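Local coordinates for protein plexin-A4 (Homo sapiens, PDB 4E74) that probably binds Rho-family GTPases through this ubiquitin-like domain of its cytoplasmic region, as part of plexin receptor signalling, at residues K12-S17 with N96-Y101; D66-Q71 with R76-D81. All blocks are in the same frame, centred on the assembly; numbering follows the deposited sequence.

Overall arrangement
Interaction 1 lies in the buried core and interaction 2 near the surface, their centres about 12 Å apart. The first joins strand 13-18 to the short helix 98-101 through leucine methyl groups alone, across a small area. The second pairs two neighbouring strands of a hairpin, so backbone hydrogen bonds carry it, with E68, R70 and R76 beside I78 on one face, and L67, W69, M77 and L79 on the other. Both reach the same mixed sheet, and the hairpin falls inside the long chain loop that interaction 1 closes. They also touch directly: the ring of Y101 packs on L79, and N96 probably hydrogen-bonds to the backbone of Q80 and D81, tying the end of the hairpin to the segment leading into the helix.

Interaction 1 (K12-S17 with N96-Y101); sequences KTLVLS and NTLAHY
L98 reaches from the short helix 98-101 to two leucines of strand 13-18, and the contact is wholly apolar. Its CD1 methyl does all the touching: L98 CD1 lies 3.9 Å from L16 CD1 and 4.0 Å from L14 CD2. L16 and L98 meet tip to tip, whereas L14 comes in obliquely. Two residues apart on a strand, L14 and L16 send their side chains to the same side, so one methyl can meet both. In L14, chi1 of 70° sets CG between the backbone N and the carbonyl carbon, and chi2 of 159° leaves CD2 as the branch that meets L98. Leucine suits all three places because its branched end offers methyls at the length needed to bridge backbones whose nearest CA atoms, those of L14 and L98, are 9.3 Å apart.

No hydrogen bond crosses the contact; the helix start has its own cap. T97 is the N-cap: T97 OG1 accepts from H100 N at 3.0 Å with an N-H...O angle of 163°. The hydroxyl is short enough to turn back onto the backbone, which suits threonine to this position.

V42 of helix 39-50 touches both L16 and L98, and I33 of strand 29-34 touches L14 and L98. This is the core of a ubiquitin-like beta-grasp: a mixed sheet of strand order 2-1-5-3-4 curled round helix 39-50, with helix 98-101 in the connection to strand 108-113.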
loop_
_atom_site.group_PDB
_atom_site.type_symbol
_atom_site.label_atom_id
_atom_site.label_comp_id
_atom_site.label_asym_id
_atom_site.label_seq_id
_atom_site.Cartn_x
_atom_site.Cartn_y
_atom_site.Cartn_z
ATOM N N LYS A 12 12.892 -2.328 21.303
ATOM C CA LYS A 12 13.977 -1.432 21.015
ATOM C C LYS A 12 14.132 -1.203 19.513
ATOM O O LYS A 12 13.833 -2.098 18.711
ATOM C CB LYS A 12 15.307 -1.975 21.536
ATOM C CG LYS A 12 15.331 -2.254 23.036
ATOM C CD LYS A 12 16.775 -2.462 23.480
ATOM C CE LYS A 12 16.876 -2.859 24.944
ATOM N NZ LYS A 12 16.419 -1.772 25.838
ATOM N N THR A 13 14.674 -0.047 19.119
ATOM C CA THR A 13 14.944 0.236 17.711
ATOM C C THR A 13 16.322 -0.264 17.303
ATOM O O THR A 13 17.268 -0.322 18.085
ATOM C CB THR A 13 14.873 1.750 17.350
ATOM O OG1 THR A 13 15.861 2.490 18.080
ATOM C CG2 THR A 13 13.506 2.261 17.629
ATOM N N LEU A 14 16.450 -0.627 16.019
ATOM C CA LEU A 14 17.749 -0.797 15.397
ATOM C C LEU A 14 17.697 -0.294 13.941
ATOM O O LEU A 14 16.605 -0.037 13.407
ATOM C CB LEU A 14 18.274 -2.278 15.446
ATOM C CG LEU A 14 17.541 -3.289 14.578
ATOM C CD1 LEU A 14 18.456 -4.511 14.324
ATOM C CD2 LEU A 14 16.199 -3.709 15.158
ATOM N N VAL A 15 18.858 -0.086 13.365
ATOM C CA VAL A 15 19.006 0.331 11.974
ATOM C C VAL A 15 19.451 -0.844 11.085
ATOM O O VAL A 15 20.447 -1.512 11.401
ATOM C CB VAL A 15 19.997 1.490 11.832
ATOM C CG1 VAL A 15 20.187 1.903 10.375
ATOM C CG2 VAL A 15 19.554 2.712 12.690
ATOM N N LEU A 16 18.804 -0.976 9.917
ATOM C CA LEU A 16 19.285 -1.868 8.841
ATOM C C LEU A 16 19.713 -1.016 7.677
ATOM O O LEU A 16 19.025 -0.039 7.353
ATOM C CB LEU A 16 18.201 -2.806 8.420
ATOM C CG LEU A 16 17.716 -3.778 9.481
ATOM C CD1 LEU A 16 16.593 -4.663 8.918
ATOM C CD2 LEU A 16 18.895 -4.612 9.998
ATOM N N SER A 17 20.817 -1.377 7.025
ATOM C CA SER A 17 21.302 -0.679 5.840
ATOM C C SER A 17 20.780 -1.429 4.615
ATOM O O SER A 17 21.278 -2.525 4.337
ATOM C CB SER A 17 22.818 -0.619 5.879
ATOM O OG SER A 17 23.282 0.236 4.872
ATOM N N ASN A 96 9.050 -15.208 13.972
ATOM C CA ASN A 96 10.437 -14.828 14.070
ATOM C C ASN A 96 10.587 -13.279 13.939
ATOM O O ASN A 96 9.877 -12.673 13.149
ATOM C CB ASN A 96 11.258 -15.477 12.946
ATOM C CG ASN A 96 11.395 -16.997 13.048
ATOM O OD1 ASN A 96 11.061 -17.675 14.060
ATOM N ND2 ASN A 96 11.863 -17.565 11.955
ATOM N N THR A 97 11.534 -12.705 14.678
ATOM C CA THR A 97 11.848 -11.284 14.705
ATOM C C THR A 97 13.348 -11.111 14.453
ATOM O O THR A 97 14.116 -12.117 14.402
ATOM C CB THR A 97 11.555 -10.693 16.108
ATOM O OG1 THR A 97 12.451 -11.336 17.049
ATOM C CG2 THR A 97 10.089 -10.909 16.497
ATOM N N LEU A 98 13.844 -9.892 14.307
ATOM C CA LEU A 98 15.267 -9.685 14.156
ATOM C C LEU A 98 16.015 -10.118 15.437
ATOM O O LEU A 98 17.163 -10.564 15.373
ATOM C CB LEU A 98 15.625 -8.246 13.785
ATOM C CG LEU A 98 15.195 -7.799 12.368
ATOM C CD1 LEU A 98 15.284 -6.300 12.227
ATOM C CD2 LEU A 98 15.999 -8.489 11.277
ATOM N N ALA A 99 15.380 -9.911 16.603
ATOM C CA ALA A 99 15.997 -10.339 17.883
ATOM C C ALA A 99 16.155 -11.846 17.908
ATOM O O ALA A 99 17.175 -12.350 18.401
ATOM C CB ALA A 99 15.173 -9.848 19.079
ATOM N N HIS A 100 15.163 -12.562 17.396
ATOM C CA HIS A 100 15.254 -14.035 17.250
ATOM C C HIS A 100 16.486 -14.470 16.503
ATOM O O HIS A 100 17.201 -15.442 16.909
ATOM C CB HIS A 100 14.003 -14.533 16.560
ATOM C CG HIS A 100 14.055 -15.981 16.163
ATOM N ND1 HIS A 100 13.778 -16.995 17.043
ATOM C CD2 HIS A 100 14.352 -16.578 14.943
ATOM C CE1 HIS A 100 13.896 -18.187 16.386
ATOM N NE2 HIS A 100 14.249 -17.937 15.112
ATOM N N TYR A 101 16.784 -13.780 15.417
ATOM C CA TYR A 101 17.954 -14.101 14.590
ATOM C C TYR A 101 19.272 -13.452 15.029
ATOM O O TYR A 101 20.321 -13.699 14.446
ATOM C CB TYR A 101 17.674 -13.725 13.127
ATOM C CG TYR A 101 16.669 -14.579 12.358
ATOM C CD1 TYR A 101 16.993 -15.884 11.928
ATOM C CD2 TYR A 101 15.455 -14.059 11.940
ATOM C CE1 TYR A 101 16.098 -16.613 11.174
ATOM C CE2 TYR A 101 14.542 -14.769 11.186
ATOM C CZ TYR A 101 14.881 -16.057 10.759
ATOM O OH TYR A 101 14.047 -16.785 9.961
#

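Interaction 2 (D66-Q71 with R76-D81); sequences DLEWRQ and RMILQD
E68 OE1 takes two hydrogen bonds from R70, a residue on the same strand and the same face of the sheet. R70 NE donates at 2.8 Å and R70 NH2 at 2.9 Å to E68 OE1, a side-on salt bridge with that oxygen in the guanidinium plane. The two bonds fix the rotation of the R70 guanidinium, and so which face it turns to R76, which crosses from strand 76-79 and stacks on it, the planes 12° apart and the centres 3.7 Å apart. R76 NH1 sits over the middle of the R70 guanidinium, 3.4 Å from R70 CZ. The two like charges are probably eased by E68, whose OE2 touches R76 CB and CD, although no N-H of R76 points at OE1. Arginine suits both places: its flat, delocalised guanidinium can stack face to face while the edge N-H groups of R70 still bond E68.

On the same face, the CD1 of I78 packs on E68 CB. The opposite face is apolar: W69 CB meets L79 CD1. W69 CG lies anti to the backbone N (chi1 178°), carrying the indole out beside M77, whose sulfur makes an oblique Met-aromatic contact. Q71 CG covers one ring face.

The backbones pair antiparallel as a beta hairpin. W69 and M77 form a hydrogen-bonded pair, with W69 N to M77 O at 2.7 Å and M77 N to W69 O at 2.9 Å. Farther along, L79 N donates to L67 O (2.9 Å, N-H...O angle 168°). Beyond that, a water gives hydrogens to D66 OD1 and L79 O and accepts from L67 N.

Strand 76-79 is one of the two edge strands of the sheet within this chain; strand 65-70 lies between it and strand 108-113, while L67 packs against I39, V42 and I46 of helix 39-50.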
loop_
_atom_site.group_PDB
_atom_site.type_symbol
_atom_site.label_atom_id
_atom_site.label_comp_id
_atom_site.label_asym_id
_atom_site.label_seq_id
_atom_site.Cartn_x
_atom_site.Cartn_y
_atom_site.Cartn_z
ATOM N N ASP A 66 11.326 -11.604 0.025
ATOM C CA ASP A 66 12.036 -12.175 1.198
ATOM C C ASP A 66 13.143 -11.221 1.656
ATOM O O ASP A 66 13.799 -10.545 0.862
ATOM C CB ASP A 66 12.642 -13.562 0.850
ATOM C CG ASP A 66 11.689 -14.683 1.054
ATOM O OD1 ASP A 66 11.019 -14.795 2.124
ATOM O OD2 ASP A 66 11.615 -15.547 0.100
ATOM N N LEU A 67 13.400 -11.207 2.981
ATOM C CA LEU A 67 14.468 -10.446 3.555
ATOM C C LEU A 67 15.775 -11.223 3.533
ATOM O O LEU A 67 15.842 -12.321 4.088
ATOM C CB LEU A 67 14.139 -10.086 5.018
ATOM C CG LEU A 67 15.105 -9.147 5.757
ATOM C CD1 LEU A 67 15.277 -7.770 5.078
ATOM C CD2 LEU A 67 14.661 -9.010 7.211
ATOM N N GLU A 68 16.796 -10.648 2.929
ATOM C CA GLU A 68 18.116 -11.304 2.847
ATOM C C GLU A 68 19.113 -10.567 3.717
ATOM O O GLU A 68 19.407 -9.384 3.489
ATOM C CB GLU A 68 18.610 -11.322 1.421
ATOM C CG GLU A 68 19.896 -12.120 1.159
ATOM C CD GLU A 68 20.338 -12.010 -0.269
ATOM O OE1 GLU A 68 20.575 -10.877 -0.758
ATOM O OE2 GLU A 68 20.532 -13.099 -0.884
ATOM N N TRP A 69 19.640 -11.251 4.731
ATOM C CA TRP A 69 20.717 -10.682 5.567
ATOM C C TRP A 69 22.069 -10.922 4.951
ATOM O O TRP A 69 22.487 -12.076 4.779
ATOM C CB TRP A 69 20.620 -11.302 6.971
ATOM C CG TRP A 69 21.666 -10.872 7.972
ATOM C CD1 TRP A 69 22.515 -9.791 7.936
ATOM C CD2 TRP A 69 21.967 -11.585 9.221
ATOM N NE1 TRP A 69 23.341 -9.760 9.085
ATOM C CE2 TRP A 69 23.031 -10.829 9.885
ATOM C CE3 TRP A 69 21.468 -12.740 9.819
ATOM C CZ2 TRP A 69 23.559 -11.256 11.095
ATOM C CZ3 TRP A 69 21.996 -13.128 11.066
ATOM C CH2 TRP A 69 23.016 -12.405 11.657
ATOM N N ARG A 70 22.723 -9.864 4.508
ATOM C CA ARG A 70 24.062 -9.925 3.911
ATOM C C ARG A 70 25.123 -9.709 4.987
ATOM O O ARG A 70 25.513 -8.565 5.302
ATOM C CB ARG A 70 24.217 -8.936 2.754
ATOM C CG ARG A 70 23.196 -9.199 1.653
ATOM C CD ARG A 70 23.432 -8.377 0.387
ATOM N NE ARG A 70 22.456 -8.793 -0.590
ATOM C CZ ARG A 70 22.370 -8.345 -1.841
ATOM N NH1 ARG A 70 23.177 -7.396 -2.269
ATOM N NH2 ARG A 70 21.450 -8.864 -2.645
ATOM N N GLN A 71 25.523 -10.817 5.626
ATOM C CA GLN A 71 26.464 -10.791 6.758
ATOM C C GLN A 71 27.844 -10.274 6.362
ATOM O O GLN A 71 28.290 -10.453 5.231
ATOM C CB GLN A 71 26.665 -12.218 7.303
ATOM C CG GLN A 71 25.461 -12.828 7.946
ATOM C CD GLN A 71 25.791 -14.112 8.688
ATOM O OE1 GLN A 71 26.857 -14.745 8.467
ATOM N NE2 GLN A 71 24.853 -14.552 9.557
ATOM N N ARG A 76 24.850 -14.945 2.802
ATOM C CA ARG A 76 23.547 -14.272 2.551
ATOM C C ARG A 76 22.418 -15.190 2.974
ATOM O O ARG A 76 22.234 -16.281 2.375
ATOM C CB ARG A 76 23.419 -13.836 1.087
ATOM C CG ARG A 76 24.484 -12.878 0.654
ATOM C CD ARG A 76 24.184 -12.291 -0.707
ATOM N NE ARG A 76 25.223 -11.373 -1.141
ATOM C CZ ARG A 76 25.187 -10.720 -2.303
ATOM N NH1 ARG A 76 24.180 -10.929 -3.140
ATOM N NH2 ARG A 76 26.160 -9.875 -2.624
ATOM N N MET A 77 21.728 -14.823 4.051
ATOM C CA MET A 77 20.751 -15.661 4.695
ATOM C C MET A 77 19.327 -15.105 4.527
ATOM O O MET A 77 19.082 -13.920 4.788
ATOM C CB MET A 77 21.108 -15.810 6.199
ATOM C CG MET A 77 22.506 -16.420 6.463
ATOM S SD MET A 77 22.689 -16.780 8.212
ATOM C CE MET A 77 20.982 -16.642 8.770
ATOM N N ILE A 78 18.383 -15.963 4.181
ATOM C CA ILE A 78 16.969 -15.554 4.107
ATOM C C ILE A 78 16.276 -15.684 5.460
ATOM O O ILE A 78 16.298 -16.733 6.106
ATOM C CB ILE A 78 16.206 -16.332 3.012
ATOM C CG1 ILE A 78 16.830 -16.065 1.619
ATOM C CG2 ILE A 78 14.723 -15.989 3.063
ATOM C CD1 ILE A 78 16.753 -14.623 1.106
ATOM N N LEU A 79 15.719 -14.569 5.941
ATOM C CA LEU A 79 14.981 -14.503 7.180
ATOM C C LEU A 79 13.508 -14.405 6.866
ATOM O O LEU A 79 13.119 -13.770 5.861
ATOM C CB LEU A 79 15.466 -13.262 7.977
ATOM C CG LEU A 79 16.965 -13.043 8.161
ATOM C CD1 LEU A 79 17.215 -11.824 9.060
ATOM C CD2 LEU A 79 17.618 -14.319 8.747
ATOM N N GLN A 80 12.677 -15.067 7.667
ATOM C CA GLN A 80 11.256 -15.079 7.476
ATOM C C GLN A 80 10.512 -15.343 8.772
ATOM O O GLN A 80 11.126 -15.665 9.786
ATOM C CB GLN A 80 10.850 -16.112 6.391
ATOM C CG GLN A 80 11.236 -17.532 6.742
ATOM C CD GLN A 80 10.856 -18.528 5.635
ATOM O OE1 GLN A 80 9.700 -18.545 5.144
ATOM N NE2 GLN A 80 11.771 -19.413 5.326
ATOM N N ASP A 81 9.210 -15.176 8.746
ATOM C CA ASP A 81 8.365 -15.311 9.957
ATOM C C ASP A 81 8.444 -16.742 10.567
ATOM O O ASP A 81 8.445 -16.897 11.781
ATOM C CB ASP A 81 6.903 -15.038 9.660
ATOM C CG ASP A 81 6.565 -13.547 9.453
ATOM O OD1 ASP A 81 7.400 -12.662 9.730
ATOM O OD2 ASP A 81 5.417 -13.309 9.015
HETATM O O HOH W 1 11.167 -13.017 4.185
#